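Local structure of peroxisomal acyl-coenzyme A oxidase 1 (Arabidopsis thaliana, 1W07) at residues I302-S307 with Q323-K328; N553-I558 with T594-N599; A14-E19 with A600-D605. The protein catalyses the FAD-dependent desaturation of long- and medium-chain acyl-CoAs to 2-trans-enoyl-CoAs in the peroxisome, reducing oxygen to hydrogen peroxide. The protein carries 1 engineered substitution. All blocks are in the same frame, centred on the assembly; numbering follows the deposited sequence.

Interaction 1. Residues I302-S307 with Q323-K328; sequences IATRYS and QVIDYK. With FAD (flavin-adenine dinucleotide), chain C.
I325 has its CG1 opposite the backbone N (chi1 -165°), and the extended chain carries CD1 to T304, 4.1 Å from T304 CG2. In V324 a chi1 of -63° gives the two methyls different tasks. CG2 meets the helix, 3.3 Å from S307 O. CG1 meets the cofactor, 3.2 Å from O4B of the FAD ribose. One backbone bond joins the 3-10 turn 324-326 to helix 278-309: I325 N donates to S307 O at 3.0 Å. S307 OG turns back to A303 O at 2.6 Å, and that oxygen also accepts the helix bond from S307 N. The same hydroxyl is hydrogen-bonded to Q330, which binds FAD. Y327, at the N-cap position of helix 328-363, lays one ring face against the adenine, with its CE1 3.4 Å from FAD C6A. Its OH is hydrogen-bonded to Q312 O, which helps fix the ring. With an alanine in place of this tyrosine, the adenine is likely to lose the ring lying on its face, and Q312 O its hydroxyl partner. The second subunit also bonds FAD, through residues such as S144 and T422. The turn thus offers the adenosine half mainly van der Waals contact, while I325 N ties the turn to the helix.

Interaction 2. Residues N553-I558 with T594-N599; sequences NNLCYI and TQVRPN
This is a small, mostly apolar helix-to-helix contact in the C-terminal helical domain that acyl-CoA oxidases carry beyond their acyl-CoA dehydrogenase-like core. Helix 548-566 meets the end of helix 579-596, and the backbones come closest at N554 and V596, with CA atoms 7.0 Å apart. V596 is the centre. Its chi1 of 167° sends CG1 away from the backbone N and places CG2 opposite the carbonyl carbon, pointing at the other helix. There CG2 meets I558 CD1 at 3.6 Å and N554 CB at 3.7 Å. L555 adds a looser touch, its CD2 4.4 Å from V596 CG2. L555 and I558 also pack on A339 of helix 328-363, so the contact rests on a third helix. Beside this apolar patch, N554 and Q595 cross at about a right angle, their amide planes 89° apart. N554 OD1 and Q595 OE1 are 3.5 Å apart and form no hydrogen bond. Q595 turns its NE2 to S591 OG on its own helix instead. N599 ND2 donates to Q595 O at 3.0 Å, in the carbonyl plane and almost in its own amide plane.

Interaction 3. Residues A14-E19 with A600-D605; sequences AEFDVE and AVALVD
A602 gives the tight part of this contact. Its methyl faces the N-terminal segment and meets two side chains there. A14 CB lies 3.6 Å from A602 CB, and F16 CZ also lies 3.6 Å from A602 CB. A side chain this small lets the loop come close to the helix, and the CA atoms of A14 and A602 are 6.0 Å apart. F16 has CG between its backbone N and carbonyl carbon (chi1 71°), which swings the ring onto helix 600-605. The CZ-CE2 corner of the ring does the touching. L603 leaves its own helix facing away, but its end bends back, and CD2 comes within 3.6 Å of F16 CZ. The ring approaches both A602 and L603 obliquely. The contact joins the N-terminal region to a late part of the chain: the segment leading into helix 18-26 of the N-terminal helical domain lies against a short helix of the C-terminal helical domain. Toward V18 the packing is looser. V18 CG2 lies 3.7 Å from A602 O and 4.0 Å from D605 CB. The carboxylate of D605 takes no part here. It forms salt bridges with R11 and, through its other oxygen, with R305 of helix 278-309, so D605 links three parts of the fold beside the apolar patch. The outer side of the N-terminal segment is polar and reaches solvent. E15 and E19 are exposed there and make no contact with helix 600-605; the E19 carboxylate pairs with K22. D17 also points away, and its backbone is hydrogen-bonded to K546.

In the fold
The three contacts form one cluster on the same side of the chain's centre. Interactions 1 and 2 have centres 14 Å apart and meet through a salt bridge, D326 OD1 to R597 NE at 2.7 Å. Interactions 1 and 3 are 15 Å apart and are tied by R305 NH1 to D605 OD1 at 2.8 Å, with I325 and T304 packed on A600. Interactions 2 and 3 are closest, 11 Å apart; N599 OD1 probably accepts from E15 N at 2.8 Å. Interaction 1 alone touches FAD. In interaction 2, the V596 side chain is about 12 Å from that of the FAD-binding residue Q330, and interaction 3 lies away from the flavin site.

Interaction 1. Residues I302-S307 with Q323-K328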
loop_
_atom_site.group_PDB
_atom_site.type_symbol
_atom_site.label_atom_id
_atom_site.label_comp_id
_atom_site.label_asym_id
_atom_site.label_seq_id
_atom_site.Cartn_x
_atom_site.Cartn_y
_atom_site.Cartn_z
ATOM N N ILE B 302 14.071 0.539 -9.155
ATOM C CA ILE B 302 13.570 -0.764 -9.577
ATOM C C ILE B 302 12.496 -0.634 -10.648
ATOM O O ILE B 302 12.570 -1.272 -11.702
ATOM C CB ILE B 302 13.021 -1.562 -8.362
ATOM C CG1 ILE B 302 14.169 -1.828 -7.369
ATOM C CG2 ILE B 302 12.414 -2.878 -8.833
ATOM C CD1 ILE B 302 13.732 -2.404 -5.998
ATOM N N ALA B 303 11.494 0.191 -10.383
ATOM C CA ALA B 303 10.409 0.358 -11.332
ATOM C C ALA B 303 10.886 0.998 -12.625
ATOM O O ALA B 303 10.423 0.611 -13.708
ATOM C CB ALA B 303 9.263 1.181 -10.702
ATOM N N THR B 304 11.827 1.944 -12.545
ATOM C CA THR B 304 12.337 2.595 -13.758
ATOM C C THR B 304 13.084 1.598 -14.646
ATOM O O THR B 304 12.832 1.523 -15.848
ATOM C CB THR B 304 13.264 3.822 -13.419
ATOM O OG1 THR B 304 12.514 4.807 -12.700
ATOM C CG2 THR B 304 13.784 4.469 -14.693
ATOM N N ARG B 305 13.994 0.818 -14.070
ATOM C CA ARG B 305 14.726 -0.149 -14.879
ATOM C C ARG B 305 13.783 -1.204 -15.443
ATOM O O ARG B 305 13.821 -1.503 -16.639
ATOM C CB ARG B 305 15.841 -0.801 -14.048
ATOM C CG ARG B 305 16.967 0.160 -13.671
ATOM C CD ARG B 305 18.011 -0.527 -12.809
ATOM N NE ARG B 305 19.172 0.326 -12.579
ATOM C CZ ARG B 305 20.088 0.113 -11.645
ATOM N NH1 ARG B 305 21.107 0.951 -11.518
ATOM N NH2 ARG B 305 19.980 -0.927 -10.835
ATOM N N TYR B 306 12.922 -1.773 -14.600
ATOM C CA TYR B 306 11.999 -2.768 -15.124
ATOM C C TYR B 306 11.078 -2.191 -16.204
ATOM O O TYR B 306 10.695 -2.902 -17.133
ATOM C CB TYR B 306 11.152 -3.362 -14.010
ATOM C CG TYR B 306 10.248 -4.462 -14.505
ATOM C CD1 TYR B 306 10.776 -5.682 -14.937
ATOM C CD2 TYR B 306 8.866 -4.287 -14.560
ATOM C CE1 TYR B 306 9.946 -6.698 -15.404
ATOM C CE2 TYR B 306 8.030 -5.296 -15.029
ATOM C CZ TYR B 306 8.573 -6.494 -15.446
ATOM O OH TYR B 306 7.740 -7.489 -15.906
ATOM N N SER B 307 10.709 -0.916 -16.081
ATOM C CA SER B 307 9.821 -0.278 -17.063
ATOM C C SER B 307 10.510 -0.146 -18.419
ATOM O O SER B 307 9.855 -0.110 -19.458
ATOM C CB SER B 307 9.386 1.109 -16.587
ATOM O OG SER B 307 8.543 1.034 -15.445
ATOM N N GLN B 323 8.382 -0.478 -24.971
ATOM C CA GLN B 323 8.782 -0.480 -23.566
ATOM C C GLN B 323 7.671 0.241 -22.793
ATOM O O GLN B 323 7.226 1.325 -23.201
ATOM C CB GLN B 323 10.102 0.264 -23.411
ATOM C CG GLN B 323 11.275 -0.435 -24.076
ATOM C CD GLN B 323 12.436 0.504 -24.294
ATOM O OE1 GLN B 323 12.438 1.283 -25.245
ATOM N NE2 GLN B 323 13.415 0.461 -23.399
ATOM N N VAL B 324 7.215 -0.334 -21.682
ATOM C CA VAL B 324 6.131 0.300 -20.948
ATOM C C VAL B 324 6.488 1.688 -20.475
ATOM O O VAL B 324 5.610 2.540 -20.332
ATOM C CB VAL B 324 5.630 -0.566 -19.747
ATOM C CG1 VAL B 324 5.057 -1.874 -20.283
ATOM C CG2 VAL B 324 6.746 -0.801 -18.737
ATOM N N ILE B 325 7.779 1.941 -20.274
ATOM C CA ILE B 325 8.214 3.256 -19.823
ATOM C C ILE B 325 7.937 4.351 -20.864
ATOM O O ILE B 325 8.043 5.541 -20.554
ATOM C CB ILE B 325 9.707 3.253 -19.459
ATOM C CG1 ILE B 325 10.041 4.509 -18.647
ATOM C CG2 ILE B 325 10.565 3.188 -20.718
ATOM C CD1 ILE B 325 11.445 4.488 -18.025
ATOM N N ASP B 326 7.584 3.946 -22.086
ATOM C CA ASP B 326 7.257 4.876 -23.179
ATOM C C ASP B 326 5.801 5.384 -23.064
ATOM O O ASP B 326 5.431 6.360 -23.705
ATOM C CB ASP B 326 7.383 4.185 -24.546
ATOM C CG ASP B 326 8.816 4.084 -25.057
ATOM O OD1 ASP B 326 9.773 4.365 -24.301
ATOM O OD2 ASP B 326 8.971 3.702 -26.239
ATOM N N TYR B 327 4.970 4.703 -22.279
ATOM C CA TYR B 327 3.561 5.082 -22.130
ATOM C C TYR B 327 3.388 6.235 -21.148
ATOM O O TYR B 327 3.930 6.200 -20.043
ATOM C CB TYR B 327 2.740 3.873 -21.666
ATOM C CG TYR B 327 2.673 2.740 -22.681
ATOM C CD1 TYR B 327 2.820 1.410 -22.280
ATOM C CD2 TYR B 327 2.451 2.997 -24.037
ATOM C CE1 TYR B 327 2.755 0.366 -23.202
ATOM C CE2 TYR B 327 2.381 1.960 -24.965
ATOM C CZ TYR B 327 2.539 0.646 -24.542
ATOM O OH TYR B 327 2.540 -0.372 -25.471
ATOM N N LYS B 328 2.629 7.258 -21.547
ATOM C CA LYS B 328 2.404 8.432 -20.711
ATOM C C LYS B 328 1.812 8.132 -19.333
ATOM O O LYS B 328 2.115 8.830 -18.374
ATOM C CB LYS B 328 1.557 9.468 -21.475
ATOM C CG LYS B 328 2.395 10.344 -22.411
ATOM C CD LYS B 328 3.340 11.230 -21.600
ATOM C CE LYS B 328 4.346 12.018 -22.453
ATOM N NZ LYS B 328 5.469 11.211 -23.023
HETATM P PA FAD C . 1.912 -5.581 -17.885
HETATM O O1A FAD C . 0.730 -5.637 -18.775
HETATM O O2A FAD C . 3.224 -6.021 -18.413
HETATM O O5B FAD C . 2.035 -4.086 -17.300
HETATM C C5B FAD C . 3.191 -3.657 -16.575
HETATM C C4B FAD C . 3.188 -2.130 -16.453
HETATM O O4B FAD C . 3.049 -1.609 -17.792
HETATM C C3B FAD C . 1.960 -1.648 -15.675
HETATM O O3B FAD C . 2.229 -0.369 -15.094
HETATM C C2B FAD C . 0.913 -1.530 -16.780
HETATM O O2B FAD C . -0.068 -0.557 -16.411
HETATM C C1B FAD C . 1.786 -0.928 -17.885
HETATM N N9A FAD C . 1.188 -1.147 -19.219
HETATM C C8A FAD C . 1.174 -2.300 -19.890
HETATM N N7A FAD C . 0.575 -2.131 -21.065
HETATM C C5A FAD C . 0.213 -0.853 -21.151
HETATM C C6A FAD C . -0.432 -0.112 -22.132
HETATM N N6A FAD C . -0.787 -0.673 -23.282
HETATM N N1A FAD C . -0.661 1.250 -21.900
HETATM C C2A FAD C . -0.235 1.829 -20.697
HETATM N N3A FAD C . 0.373 1.088 -19.785
HETATM C C4A FAD C . 0.603 -0.221 -19.980
HETATM N N1 FAD C . -2.369 -15.914 -15.314
HETATM C C2 FAD C . -2.896 -17.119 -15.795
HETATM O O2 FAD C . -2.804 -17.398 -16.987
HETATM N N3 FAD C . -3.482 -18.015 -14.891
HETATM C C4 FAD C . -3.525 -17.713 -13.522
HETATM O O4 FAD C . -4.034 -18.509 -12.737
HETATM C C4X FAD C . -2.996 -16.516 -13.055
HETATM N N5 FAD C . -2.977 -16.234 -11.682
HETATM C C5X FAD C . -2.417 -15.045 -11.197
HETATM C C6 FAD C . -2.282 -14.841 -9.828
HETATM C C7 FAD C . -1.584 -13.731 -9.353
HETATM C C7M FAD C . -1.408 -13.555 -7.843
HETATM C C8 FAD C . -1.031 -12.818 -10.252
HETATM C C8M FAD C . -0.218 -11.612 -9.768
HETATM C C9 FAD C . -1.185 -13.018 -11.620
HETATM C C9A FAD C . -1.875 -14.130 -12.102
HETATM N N10 FAD C . -1.943 -14.386 -13.477
HETATM C C10 FAD C . -2.426 -15.615 -13.947
HETATM C "C1'" FAD C . -1.423 -13.400 -14.455
HETATM C "C2'" FAD C . -2.427 -12.245 -14.563
HETATM O "O2'" FAD C . -3.728 -12.770 -14.845
HETATM C "C3'" FAD C . -2.080 -11.194 -15.621
HETATM O "O3'" FAD C . -1.941 -11.818 -16.902
HETATM C "C4'" FAD C . -0.794 -10.431 -15.292
HETATM O "O4'" FAD C . -0.722 -10.112 -13.901
HETATM C "C5'" FAD C . -0.736 -9.142 -16.111
HETATM O "O5'" FAD C . 0.324 -8.318 -15.627
HETATM P P FAD C . 1.622 -8.022 -16.527
HETATM O O1P FAD C . 2.801 -8.496 -15.769
HETATM O O2P FAD C . 1.395 -8.548 -17.892
HETATM O O3P FAD C . 1.613 -6.414 -16.542
#

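Interaction 2. Residues N553-I558 with T594-N599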
loop_
_atom_site.group_PDB
_atom_site.type_symbol
_atom_site.label_atom_id
_atom_site.label_comp_id
_atom_site.label_asym_id
_atom_site.label_seq_id
_atom_site.Cartn_x
_atom_site.Cartn_y
_atom_site.Cartn_z
ATOM N N ASN B 553 16.343 20.525 -13.156
ATOM C CA ASN B 553 15.332 21.541 -13.430
ATOM C C ASN B 553 14.068 20.838 -13.911
ATOM O O ASN B 553 12.958 21.168 -13.484
ATOM C CB ASN B 553 15.833 22.519 -14.497
ATOM C CG ASN B 553 14.916 23.709 -14.666
ATOM O OD1 ASN B 553 15.029 24.707 -13.955
ATOM N ND2 ASN B 553 13.980 23.599 -15.598
ATOM N N ASN B 554 14.235 19.860 -14.795
ATOM C CA ASN B 554 13.088 19.099 -15.294
ATOM C C ASN B 554 12.327 18.459 -14.130
ATOM O O ASN B 554 11.118 18.590 -14.024
ATOM C CB ASN B 554 13.539 17.986 -16.268
ATOM C CG ASN B 554 14.020 18.513 -17.619
ATOM O OD1 ASN B 554 13.548 19.544 -18.107
ATOM N ND2 ASN B 554 14.930 17.775 -18.249
ATOM N N LEU B 555 13.049 17.754 -13.262
ATOM C CA LEU B 555 12.432 17.087 -12.123
ATOM C C LEU B 555 11.790 18.096 -11.170
ATOM O O LEU B 555 10.688 17.871 -10.666
ATOM C CB LEU B 555 13.473 16.241 -11.375
ATOM C CG LEU B 555 14.111 15.084 -12.157
ATOM C CD1 LEU B 555 15.183 14.385 -11.295
ATOM C CD2 LEU B 555 13.007 14.112 -12.592
ATOM N N CYS B 556 12.471 19.215 -10.935
ATOM C CA CYS B 556 11.945 20.245 -10.051
ATOM C C CYS B 556 10.555 20.670 -10.468
ATOM O O CYS B 556 9.650 20.723 -9.636
ATOM C CB CYS B 556 12.856 21.478 -10.032
ATOM S SG CYS B 556 12.225 22.886 -9.069
ATOM N N TYR B 557 10.369 20.984 -11.751
ATOM C CA TYR B 557 9.059 21.429 -12.194
ATOM C C TYR B 557 8.047 20.318 -12.403
ATOM O O TYR B 557 6.839 20.574 -12.409
ATOM C CB TYR B 557 9.188 22.339 -13.424
ATOM C CG TYR B 557 9.842 23.644 -13.055
ATOM C CD1 TYR B 557 11.229 23.791 -13.118
ATOM C CD2 TYR B 557 9.092 24.693 -12.516
ATOM C CE1 TYR B 557 11.850 24.945 -12.642
ATOM C CE2 TYR B 557 9.712 25.848 -12.040
ATOM C CZ TYR B 557 11.080 25.967 -12.098
ATOM O OH TYR B 557 11.673 27.085 -11.556
ATOM N N ILE B 558 8.528 19.089 -12.569
ATOM C CA ILE B 558 7.641 17.933 -12.682
ATOM C C ILE B 558 7.002 17.761 -11.300
ATOM O O ILE B 558 5.799 17.549 -11.186
ATOM C CB ILE B 558 8.412 16.614 -13.012
ATOM C CG1 ILE B 558 8.702 16.529 -14.513
ATOM C CG2 ILE B 558 7.599 15.392 -12.520
ATOM C CD1 ILE B 558 9.513 15.299 -14.916
ATOM N N THR B 594 8.230 13.715 -21.500
ATOM C CA THR B 594 8.906 13.366 -22.745
ATOM C C THR B 594 10.382 13.728 -22.694
ATOM O O THR B 594 11.211 13.031 -23.264
ATOM C CB THR B 594 8.245 14.080 -23.924
ATOM O OG1 THR B 594 6.890 13.630 -24.025
ATOM C CG2 THR B 594 8.992 13.792 -25.250
ATOM N N GLN B 595 10.711 14.822 -22.013
ATOM C CA GLN B 595 12.103 15.231 -21.906
ATOM C C GLN B 595 12.882 14.346 -20.937
ATOM O O GLN B 595 14.060 14.055 -21.149
ATOM C CB GLN B 595 12.196 16.688 -21.455
ATOM C CG GLN B 595 11.772 17.667 -22.527
ATOM C CD GLN B 595 11.632 19.082 -22.016
ATOM O OE1 GLN B 595 12.581 19.665 -21.497
ATOM N NE2 GLN B 595 10.440 19.645 -22.166
ATOM N N VAL B 596 12.225 13.902 -19.872
ATOM C CA VAL B 596 12.888 13.065 -18.878
ATOM C C VAL B 596 13.017 11.616 -19.318
ATOM O O VAL B 596 13.952 10.921 -18.910
ATOM C CB VAL B 596 12.141 13.148 -17.523
ATOM C CG1 VAL B 596 12.613 12.041 -16.566
ATOM C CG2 VAL B 596 12.392 14.511 -16.918
ATOM N N ARG B 597 12.087 11.169 -20.158
ATOM C CA ARG B 597 12.072 9.788 -20.652
ATOM C C ARG B 597 13.424 9.185 -21.032
ATOM O O ARG B 597 13.781 8.104 -20.554
ATOM C CB ARG B 597 11.115 9.672 -21.843
ATOM C CG ARG B 597 11.287 8.396 -22.701
ATOM C CD ARG B 597 11.048 7.125 -21.915
ATOM N NE ARG B 597 11.298 5.941 -22.743
ATOM C CZ ARG B 597 12.456 5.289 -22.789
ATOM N NH1 ARG B 597 13.482 5.691 -22.046
ATOM N NH2 ARG B 597 12.581 4.230 -23.571
ATOM N N PRO B 598 14.188 9.865 -21.911
ATOM C CA PRO B 598 15.488 9.333 -22.317
ATOM C C PRO B 598 16.537 9.365 -21.214
ATOM O O PRO B 598 17.547 8.654 -21.271
ATOM C CB PRO B 598 15.849 10.188 -23.535
ATOM C CG PRO B 598 15.216 11.520 -23.211
ATOM C CD PRO B 598 13.875 11.118 -22.629
ATOM N N ASN B 599 16.275 10.179 -20.197
ATOM C CA ASN B 599 17.181 10.311 -19.065
ATOM C C ASN B 599 16.816 9.442 -17.873
ATOM O O ASN B 599 17.607 9.327 -16.943
ATOM C CB ASN B 599 17.212 11.772 -18.611
ATOM C CG ASN B 599 17.759 12.680 -19.672
ATOM O OD1 ASN B 599 18.963 12.712 -19.910
ATOM N ND2 ASN B 599 16.874 13.412 -20.335
#

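Interaction 3. Residues A14-E19 with A600-D605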
loop_
_atom_site.group_PDB
_atom_site.type_symbol
_atom_site.label_atom_id
_atom_site.label_comp_id
_atom_site.label_asym_id
_atom_site.label_seq_id
_atom_site.Cartn_x
_atom_site.Cartn_y
_atom_site.Cartn_z
ATOM N N ALA B 14 21.106 8.995 -22.254
ATOM C CA ALA B 14 21.310 10.046 -21.258
ATOM C C ALA B 14 21.828 11.329 -21.882
ATOM O O ALA B 14 22.729 11.299 -22.719
ATOM C CB ALA B 14 22.284 9.566 -20.177
ATOM N N GLU B 15 21.247 12.452 -21.465
ATOM C CA GLU B 15 21.640 13.769 -21.955
ATOM C C GLU B 15 22.379 14.536 -20.863
ATOM O O GLU B 15 22.392 15.762 -20.844
ATOM C CB GLU B 15 20.403 14.553 -22.411
ATOM C CG GLU B 15 19.649 13.834 -23.522
ATOM C CD GLU B 15 18.323 14.472 -23.839
ATOM O OE1 GLU B 15 17.660 14.964 -22.897
ATOM O OE2 GLU B 15 17.924 14.452 -25.023
ATOM N N PHE B 16 22.996 13.797 -19.947
ATOM C CA PHE B 16 23.755 14.405 -18.854
ATOM C C PHE B 16 24.747 13.339 -18.377
ATOM O O PHE B 16 24.513 12.150 -18.602
ATOM C CB PHE B 16 22.798 14.827 -17.727
ATOM C CG PHE B 16 22.219 13.673 -16.965
ATOM C CD1 PHE B 16 22.758 13.296 -15.740
ATOM C CD2 PHE B 16 21.161 12.928 -17.490
ATOM C CE1 PHE B 16 22.257 12.188 -15.042
ATOM C CE2 PHE B 16 20.653 11.822 -16.800
ATOM C CZ PHE B 16 21.206 11.456 -15.575
ATOM N N ASP B 17 25.856 13.754 -17.756
ATOM C CA ASP B 17 26.851 12.788 -17.282
ATOM C C ASP B 17 26.460 12.261 -15.912
ATOM O O ASP B 17 26.481 12.990 -14.917
ATOM C CB ASP B 17 28.253 13.404 -17.227
ATOM C CG ASP B 17 28.902 13.535 -18.616
ATOM O OD1 ASP B 17 28.701 12.636 -19.453
ATOM O OD2 ASP B 17 29.628 14.515 -18.849
ATOM N N VAL B 18 26.096 10.980 -15.886
ATOM C CA VAL B 18 25.652 10.303 -14.677
ATOM C C VAL B 18 26.642 10.356 -13.522
ATOM O O VAL B 18 26.232 10.491 -12.372
ATOM C CB VAL B 18 25.281 8.808 -14.978
ATOM C CG1 VAL B 18 26.510 8.047 -15.498
ATOM C CG2 VAL B 18 24.694 8.142 -13.712
ATOM N N GLU B 19 27.933 10.249 -13.817
ATOM C CA GLU B 19 28.928 10.271 -12.762
ATOM C C GLU B 19 28.865 11.555 -11.932
ATOM O O GLU B 19 29.097 11.525 -10.719
ATOM C CB GLU B 19 30.335 10.050 -13.340
ATOM C CG GLU B 19 30.538 8.641 -13.943
ATOM C CD GLU B 19 30.144 7.492 -12.993
ATOM O OE1 GLU B 19 30.681 7.413 -11.867
ATOM O OE2 GLU B 19 29.301 6.652 -13.375
ATOM N N ALA B 600 15.637 8.814 -17.911
ATOM C CA ALA B 600 15.124 8.015 -16.784
ATOM C C ALA B 600 16.092 7.015 -16.173
ATOM O O ALA B 600 16.425 7.117 -14.988
ATOM C CB ALA B 600 13.814 7.293 -17.166
ATOM N N VAL B 601 16.529 6.039 -16.959
ATOM C CA VAL B 601 17.428 5.034 -16.436
ATOM C C VAL B 601 18.682 5.632 -15.816
ATOM O O VAL B 601 19.088 5.219 -14.734
ATOM C CB VAL B 601 17.802 4.020 -17.518
ATOM C CG1 VAL B 601 18.905 3.072 -16.986
ATOM C CG2 VAL B 601 16.549 3.248 -17.948
ATOM N N ALA B 602 19.302 6.594 -16.496
ATOM C CA ALA B 602 20.507 7.233 -15.968
ATOM C C ALA B 602 20.185 7.985 -14.675
ATOM O O ALA B 602 21.004 8.024 -13.751
ATOM C CB ALA B 602 21.100 8.198 -17.010
ATOM N N LEU B 603 18.994 8.579 -14.591
ATOM C CA LEU B 603 18.632 9.305 -13.369
ATOM C C LEU B 603 18.549 8.383 -12.143
ATOM O O LEU B 603 18.762 8.837 -11.014
ATOM C CB LEU B 603 17.305 10.037 -13.574
ATOM C CG LEU B 603 17.382 11.273 -14.483
ATOM C CD1 LEU B 603 15.988 11.809 -14.772
ATOM C CD2 LEU B 603 18.238 12.324 -13.805
ATOM N N VAL B 604 18.241 7.098 -12.341
ATOM C CA VAL B 604 18.195 6.196 -11.192
ATOM C C VAL B 604 19.558 5.549 -10.968
ATOM O O VAL B 604 19.855 5.082 -9.865
ATOM C CB VAL B 604 17.087 5.106 -11.329
ATOM C CG1 VAL B 604 15.731 5.786 -11.492
ATOM C CG2 VAL B 604 17.392 4.113 -12.479
ATOM N N ASP B 605 20.398 5.529 -12.009
ATOM C CA ASP B 605 21.738 4.951 -11.871
ATOM C C ASP B 605 22.531 5.909 -10.990
ATOM O O ASP B 605 23.478 5.514 -10.306
ATOM C CB ASP B 605 22.455 4.820 -13.222
ATOM C CG ASP B 605 21.847 3.761 -14.128
ATOM O OD1 ASP B 605 21.267 2.769 -13.630
ATOM O OD2 ASP B 605 21.984 3.919 -15.370
#